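Side-chain contacts in metalloregulator ScaR (Streptococcus gordonii, PDB 3HRS), which probably binds DNA as a homodimer and represses transcription in response to manganese, as a member of the DtxR/MntR family of metalloregulators: residues 8-11 with 12-16; 39-42 with 43-46. All blocks are in the same frame, centred on the assembly; numbering follows the deposited sequence.

Contact 1 of 2, residues 8-11 with 12-16; sequences LKCL and YELGT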
ATOM      1  N   LEU A   8     -18.714  -4.776  10.886  1.00 76.11           N
ATOM      2  CA  LEU A   8     -18.675  -6.227  11.039  1.00 65.44           C
ATOM      3  C   LEU A   8     -17.574  -6.613  11.990  1.00 69.95           C
ATOM      4  O   LEU A   8     -17.752  -7.541  12.778  1.00 75.62           O
ATOM      5  CB  LEU A   8     -18.441  -6.952   9.710  1.00 60.83           C
ATOM      6  CG  LEU A   8     -19.639  -7.616   9.028  1.00 65.45           C
ATOM      7  CD1 LEU A   8     -19.119  -8.723   8.140  1.00 69.76           C
ATOM      8  CD2 LEU A   8     -20.646  -8.176  10.032  1.00 58.59           C
ATOM      9  N   LYS A   9     -16.432  -5.925  11.913  1.00 63.91           N
ATOM     10  CA  LYS A   9     -15.348  -6.217  12.846  1.00 64.45           C
ATOM     11  C   LYS A   9     -15.909  -6.002  14.248  1.00 76.44           C
ATOM     12  O   LYS A   9     -15.925  -6.922  15.069  1.00 78.57           O
ATOM     13  CB  LYS A   9     -14.143  -5.318  12.606  1.00 59.92           C
ATOM     14  CG  LYS A   9     -12.807  -5.957  12.947  1.00 77.13           C
ATOM     15  CD  LYS A   9     -12.388  -5.710  14.393  1.00 88.66           C
ATOM     16  CE  LYS A   9     -11.591  -4.416  14.531  1.00100.92           C
ATOM     17  NZ  LYS A   9     -10.149  -4.518  14.127  1.00106.15           N
ATOM     18  N   CYS A  10     -16.392  -4.787  14.498  1.00 77.67           N
ATOM     19  CA  CYS A  10     -17.002  -4.436  15.773  1.00 80.04           C
ATOM     20  C   CYS A  10     -17.989  -5.514  16.256  1.00 77.29           C
ATOM     21  O   CYS A  10     -17.734  -6.223  17.222  1.00 88.06           O
ATOM     22  CB  CYS A  10     -17.687  -3.072  15.658  1.00 80.15           C
ATOM     23  SG  CYS A  10     -18.823  -2.679  17.011  1.00 89.14           S
ATOM     24  N   LEU A  11     -19.107  -5.638  15.567  1.00 63.64           N
ATOM     25  CA  LEU A  11     -20.098  -6.649  15.884  1.00 70.31           C
ATOM     26  C   LEU A  11     -19.475  -8.000  16.150  1.00 66.72           C
ATOM     27  O   LEU A  11     -19.967  -8.772  16.970  1.00 65.32           O
ATOM     28  CB  LEU A  11     -21.063  -6.784  14.711  1.00 72.07           C
ATOM     29  CG  LEU A  11     -21.900  -5.530  14.593  1.00 77.16           C
ATOM     30  CD1 LEU A  11     -22.409  -5.390  13.184  1.00 89.94           C
ATOM     31  CD2 LEU A  11     -23.027  -5.643  15.587  1.00 74.59           C
ATOM     32  N   TYR A  12     -18.418  -8.306  15.412  1.00 64.36           N
ATOM     33  CA  TYR A  12     -17.817  -9.618  15.499  1.00 66.28           C
ATOM     34  C   TYR A  12     -17.209  -9.785  16.869  1.00 81.01           C
ATOM     35  O   TYR A  12     -17.524 -10.741  17.570  1.00 91.12           O
ATOM     36  CB  TYR A  12     -16.742  -9.789  14.444  1.00 70.46           C
ATOM     37  CG  TYR A  12     -15.958 -11.055  14.623  1.00 66.75           C
ATOM     38  CD1 TYR A  12     -14.646 -11.033  15.123  1.00 58.76           C
ATOM     39  CD2 TYR A  12     -16.533 -12.283  14.319  1.00 57.46           C
ATOM     40  CE1 TYR A  12     -13.932 -12.204  15.292  1.00 57.81           C
ATOM     41  CE2 TYR A  12     -15.831 -13.456  14.490  1.00 62.05           C
ATOM     42  CZ  TYR A  12     -14.532 -13.418  14.973  1.00 67.14           C
ATOM     43  OH  TYR A  12     -13.860 -14.609  15.134  1.00 70.97           O
ATOM     44  N   GLU A  13     -16.343  -8.847  17.247  1.00 83.03           N
ATOM     45  CA  GLU A  13     -15.733  -8.865  18.568  1.00 91.09           C
ATOM     46  C   GLU A  13     -16.759  -8.571  19.656  1.00 92.33           C
ATOM     47  O   GLU A  13     -16.605  -9.009  20.798  1.00 93.26           O
ATOM     48  CB  GLU A  13     -14.524  -7.914  18.664  1.00 91.89           C
ATOM     49  CG  GLU A  13     -14.707  -6.530  18.070  1.00 95.34           C
ATOM     50  CD  GLU A  13     -13.366  -5.860  17.750  1.00106.91           C
ATOM     51  OE1 GLU A  13     -12.342  -6.583  17.694  1.00109.60           O
ATOM     52  OE2 GLU A  13     -13.332  -4.621  17.554  1.00108.19           O
ATOM     53  N   LEU A  14     -17.813  -7.850  19.295  1.00 87.36           N
ATOM     54  CA  LEU A  14     -18.851  -7.496  20.258  1.00 88.39           C
ATOM     55  C   LEU A  14     -19.647  -8.721  20.680  1.00 92.97           C
ATOM     56  O   LEU A  14     -20.512  -8.643  21.550  1.00 96.96           O
ATOM     57  CB  LEU A  14     -19.791  -6.443  19.678  1.00 87.65           C
ATOM     58  CG  LEU A  14     -20.616  -5.661  20.688  1.00 90.31           C
ATOM     59  CD1 LEU A  14     -19.831  -5.526  21.958  1.00 97.19           C
ATOM     60  CD2 LEU A  14     -20.975  -4.295  20.141  1.00 95.64           C
ATOM     61  N   GLY A  15     -19.341  -9.858  20.067  1.00 92.43           N
ATOM     62  CA  GLY A  15     -20.045 -11.092  20.349  1.00 90.19           C
ATOM     63  C   GLY A  15     -19.134 -12.205  20.811  1.00100.84           C
ATOM     64  O   GLY A  15     -19.588 -13.335  20.991  1.00103.88           O
ATOM     65  N   THR A  16     -17.847 -11.905  20.983  1.00110.96           N
ATOM     66  CA  THR A  16     -16.949 -12.839  21.651  1.00119.96           C
ATOM     67  C   THR A  16     -17.225 -12.709  23.134  1.00134.60           C
ATOM     68  O   THR A  16     -16.809 -13.545  23.934  1.00141.01           O
ATOM     69  CB  THR A  16     -15.466 -12.546  21.376  1.00119.60           C
ATOM     70  OG1 THR A  16     -15.244 -11.131  21.422  1.00123.85           O
ATOM     71  CG2 THR A  16     -15.052 -13.084  20.012  1.00113.90           C
TER
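The carbonyl oxygen Lys9 O is approached by two backbone amides, and it illustrates how a helix shares its acceptors near its C-terminal end. Glu13 N donates to Lys9 O at 2.9 Å and lies nearly along the C=O axis, whereas Tyr12 N reaches the same Lys9 O only by a weak bond. The stronger partner of Tyr12 N is Leu8 O, 2.8 Å away, with the donor tilted well out of the carbonyl plane. One residue further on, Leu14 N bonds to Cys10 O. Outside the backbone, the carboxylate of Glu13 lies against the CD and CE methylenes of Lys9 and not against its ammonium group. Glu13 CG sits between its own backbone N and carbonyl carbon (chi1 45°), from where the extended chain sets OE1 3.4 Å from Lys9 CD. The lysine chain bends repeatedly and leaves NZ 4.7 Å from Glu13 OE1, so the opposite charges lie near each other without a salt bridge. Both side chains also touch Tyr72 of helix 62-84. This is the end of helix 4-13, the first helix of the N-terminal DNA-binding domain, which leaves through a type I turn from Glu13 to Thr16. There Glu13 O accepts from Thr16 N and from Thr16 OG1, the hydroxyl lying 2.6 Å away. On the buried flank, Cys10 SG, anti to its backbone N (chi1 166°), packs 4.1 Å from Leu14 CD2, and both residues rest on Leu29 of helix 23-30. The Tyr12 side chain touches Val68 of helix 62-84 and Leu135.

Contact 2 of 2, residues 39-42 with 43-46; sequences EMMK and KLLA. With SO4 (sulfate ion), chain E.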
ATOM      1  N   GLU A  39     -29.231   2.559   9.920  1.00103.04           N
ATOM      2  CA  GLU A  39     -29.022   2.535   8.481  1.00106.25           C
ATOM      3  C   GLU A  39     -28.009   1.483   8.039  1.00 99.60           C
ATOM      4  O   GLU A  39     -28.139   0.899   6.965  1.00 96.89           O
ATOM      5  CB  GLU A  39     -28.616   3.923   7.976  1.00116.08           C
ATOM      6  CG  GLU A  39     -29.801   4.740   7.487  1.00125.95           C
ATOM      7  CD  GLU A  39     -30.562   4.025   6.373  1.00134.65           C
ATOM      8  OE1 GLU A  39     -31.665   3.497   6.647  1.00136.40           O
ATOM      9  OE2 GLU A  39     -30.048   3.980   5.226  1.00135.63           O
ATOM     10  N   MET A  40     -27.006   1.243   8.872  1.00 97.38           N
ATOM     11  CA  MET A  40     -25.940   0.308   8.539  1.00 91.67           C
ATOM     12  C   MET A  40     -26.423  -1.130   8.710  1.00 90.19           C
ATOM     13  O   MET A  40     -26.254  -1.962   7.827  1.00 89.72           O
ATOM     14  CB  MET A  40     -24.718   0.593   9.415  1.00 86.71           C
ATOM     15  CG  MET A  40     -23.503  -0.261   9.141  1.00 80.65           C
ATOM     16  SD  MET A  40     -22.851  -0.112   7.475  1.00 83.40           S
ATOM     17  CE  MET A  40     -23.373  -1.683   6.842  1.00 60.23           C
ATOM     18  N   MET A  41     -27.037  -1.418   9.850  1.00 93.37           N
ATOM     19  CA  MET A  41     -27.622  -2.731  10.064  1.00 92.76           C
ATOM     20  C   MET A  41     -28.582  -3.094   8.925  1.00 99.47           C
ATOM     21  O   MET A  41     -28.525  -4.208   8.402  1.00102.52           O
ATOM     22  CB  MET A  41     -28.327  -2.799  11.420  1.00 88.22           C
ATOM     23  CG  MET A  41     -27.443  -2.494  12.619  1.00 86.22           C
ATOM     24  SD  MET A  41     -26.036  -3.612  12.762  1.00 81.53           S
ATOM     25  CE  MET A  41     -24.813  -2.673  11.876  1.00 64.00           C
ATOM     26  N   LYS A  42     -29.458  -2.167   8.535  1.00101.00           N
ATOM     27  CA  LYS A  42     -30.354  -2.417   7.403  1.00100.29           C
ATOM     28  C   LYS A  42     -29.560  -2.993   6.232  1.00 89.62           C
ATOM     29  O   LYS A  42     -29.939  -4.033   5.661  1.00 84.08           O
ATOM     30  CB  LYS A  42     -31.091  -1.145   6.956  1.00108.05           C
ATOM     31  CG  LYS A  42     -32.535  -1.009   7.471  1.00117.20           C
ATOM     32  CD  LYS A  42     -33.394  -0.150   6.515  1.00124.54           C
ATOM     33  CE  LYS A  42     -34.910  -0.365   6.730  1.00124.38           C
ATOM     34  NZ  LYS A  42     -35.760   0.273   5.670  1.00116.98           N
ATOM     35  N   LYS A  43     -28.456  -2.317   5.898  1.00 79.36           N
ATOM     36  CA  LYS A  43     -27.581  -2.710   4.792  1.00 75.24           C
ATOM     37  C   LYS A  43     -26.940  -4.070   5.071  1.00 75.60           C
ATOM     38  O   LYS A  43     -26.976  -4.976   4.215  1.00 70.59           O
ATOM     39  CB  LYS A  43     -26.498  -1.645   4.557  1.00 82.43           C
ATOM     40  CG  LYS A  43     -25.516  -1.960   3.421  1.00 93.15           C
ATOM     41  CD  LYS A  43     -24.522  -0.814   3.206  1.00104.85           C
ATOM     42  CE  LYS A  43     -23.545  -1.094   2.052  1.00114.38           C
ATOM     43  NZ  LYS A  43     -22.529   0.001   1.880  1.00118.72           N
ATOM     44  N   LEU A  44     -26.360  -4.196   6.272  1.00 72.20           N
ATOM     45  CA  LEU A  44     -25.790  -5.454   6.759  1.00 64.38           C
ATOM     46  C   LEU A  44     -26.817  -6.591   6.733  1.00 62.61           C
ATOM     47  O   LEU A  44     -26.506  -7.697   6.288  1.00 62.20           O
ATOM     48  CB  LEU A  44     -25.192  -5.279   8.161  1.00 57.82           C
ATOM     49  CG  LEU A  44     -23.666  -5.195   8.287  1.00 56.73           C
ATOM     50  CD1 LEU A  44     -22.961  -4.958   6.962  1.00 63.51           C
ATOM     51  CD2 LEU A  44     -23.223  -4.162   9.307  1.00 58.07           C
ATOM     52  N   LEU A  45     -28.041  -6.338   7.185  1.00 64.63           N
ATOM     53  CA  LEU A  45     -29.084  -7.356   7.016  1.00 64.20           C
ATOM     54  C   LEU A  45     -29.285  -7.680   5.540  1.00 64.25           C
ATOM     55  O   LEU A  45     -29.293  -8.841   5.151  1.00 65.28           O
ATOM     56  CB  LEU A  45     -30.412  -6.905   7.601  1.00 59.13           C
ATOM     57  CG  LEU A  45     -30.737  -7.176   9.055  1.00 63.42           C
ATOM     58  CD1 LEU A  45     -30.053  -8.447   9.512  1.00 67.49           C
ATOM     59  CD2 LEU A  45     -30.301  -6.000   9.878  1.00 67.04           C
ATOM     60  N   ALA A  46     -29.456  -6.647   4.722  1.00 64.88           N
ATOM     61  CA  ALA A  46     -29.787  -6.852   3.318  1.00 63.44           C
ATOM     62  C   ALA A  46     -28.704  -7.620   2.585  1.00 67.55           C
ATOM     63  O   ALA A  46     -29.001  -8.377   1.664  1.00 55.74           O
ATOM     64  CB  ALA A  46     -30.044  -5.532   2.631  1.00 54.33           C
TER
HETATM   65  S   SO4 E 218     -18.550   0.345   1.944  1.00155.24           S
HETATM   66  O1  SO4 E 218     -17.135   0.454   2.297  1.00153.20           O
HETATM   67  O2  SO4 E 218     -19.408   0.609   3.101  1.00149.53           O
HETATM   68  O3  SO4 E 218     -18.859   1.325   0.906  1.00156.41           O
HETATM   69  O4  SO4 E 218     -18.797  -1.001   1.430  1.00156.85           O
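Two methionines with different first torsions converge on Leu44 and show how flexible thioether chains fit around one branched residue. Met40 places CG anti to its backbone N (chi1 -177°) and then bends at both later torsions, which carries CE to Leu44, one turn later, where it lies 3.3 Å from Leu44 CD1. In Met41 it is the carbonyl carbon that stands anti to CG (chi1 -58°); further bends bring its CE to within 3.4 Å of Leu44 CD2. The isobutyl group is therefore met by a methyl group on each branch, and Met40 CE also approaches CD2. Beyond Leu44, Met40 CE also lies alongside the stem of Lys43, 3.9 Å from Lys43 CD. That aliphatic stem runs fully extended (chi1 180°), carrying NZ away from the backbone to a sulfate ion, where Lys43 NZ makes a weak bond of 3.4 Å to O2. The backbone N of Lys4 also donates to this anion, which probably came from the crystallisation liquor. In the backbone, Leu44 N donates almost straight to Met40 O at 2.7 Å. Ala46 N donates to Lys42 O at 2.8 Å along a more bent path, while the bond from Lys43 N to Glu39 O is weak. Leu45 meets Leu50 of strand 50-53. The helix thus has an apolar flank facing helix 4-13 and a charged, exposed one with Glu39 and Lys42, an amphipathic pattern consistent with the recognition helix of a winged helix-turn-helix domain.

Overall arrangement
From the N terminus, the chain first passes through contact 1, at the end of helix 4-13, and then through helix 23-30 before it reaches contact 2 in the last turns of helix 34-46. Both are local: neither closes a long loop, and they follow in series without nesting or crossing. Their centres are 15 Å apart, yet the helices meet in space, for Leu11 CD1 packs 3.9 Å from Met41 CE and also touches Leu44. This joint ties the first helix to the probable recognition helix. Contact 1 additionally faces helix 62-84, and contact 2 adjoins strand 50-53 of the two-stranded antiparallel sheet, probably the wing.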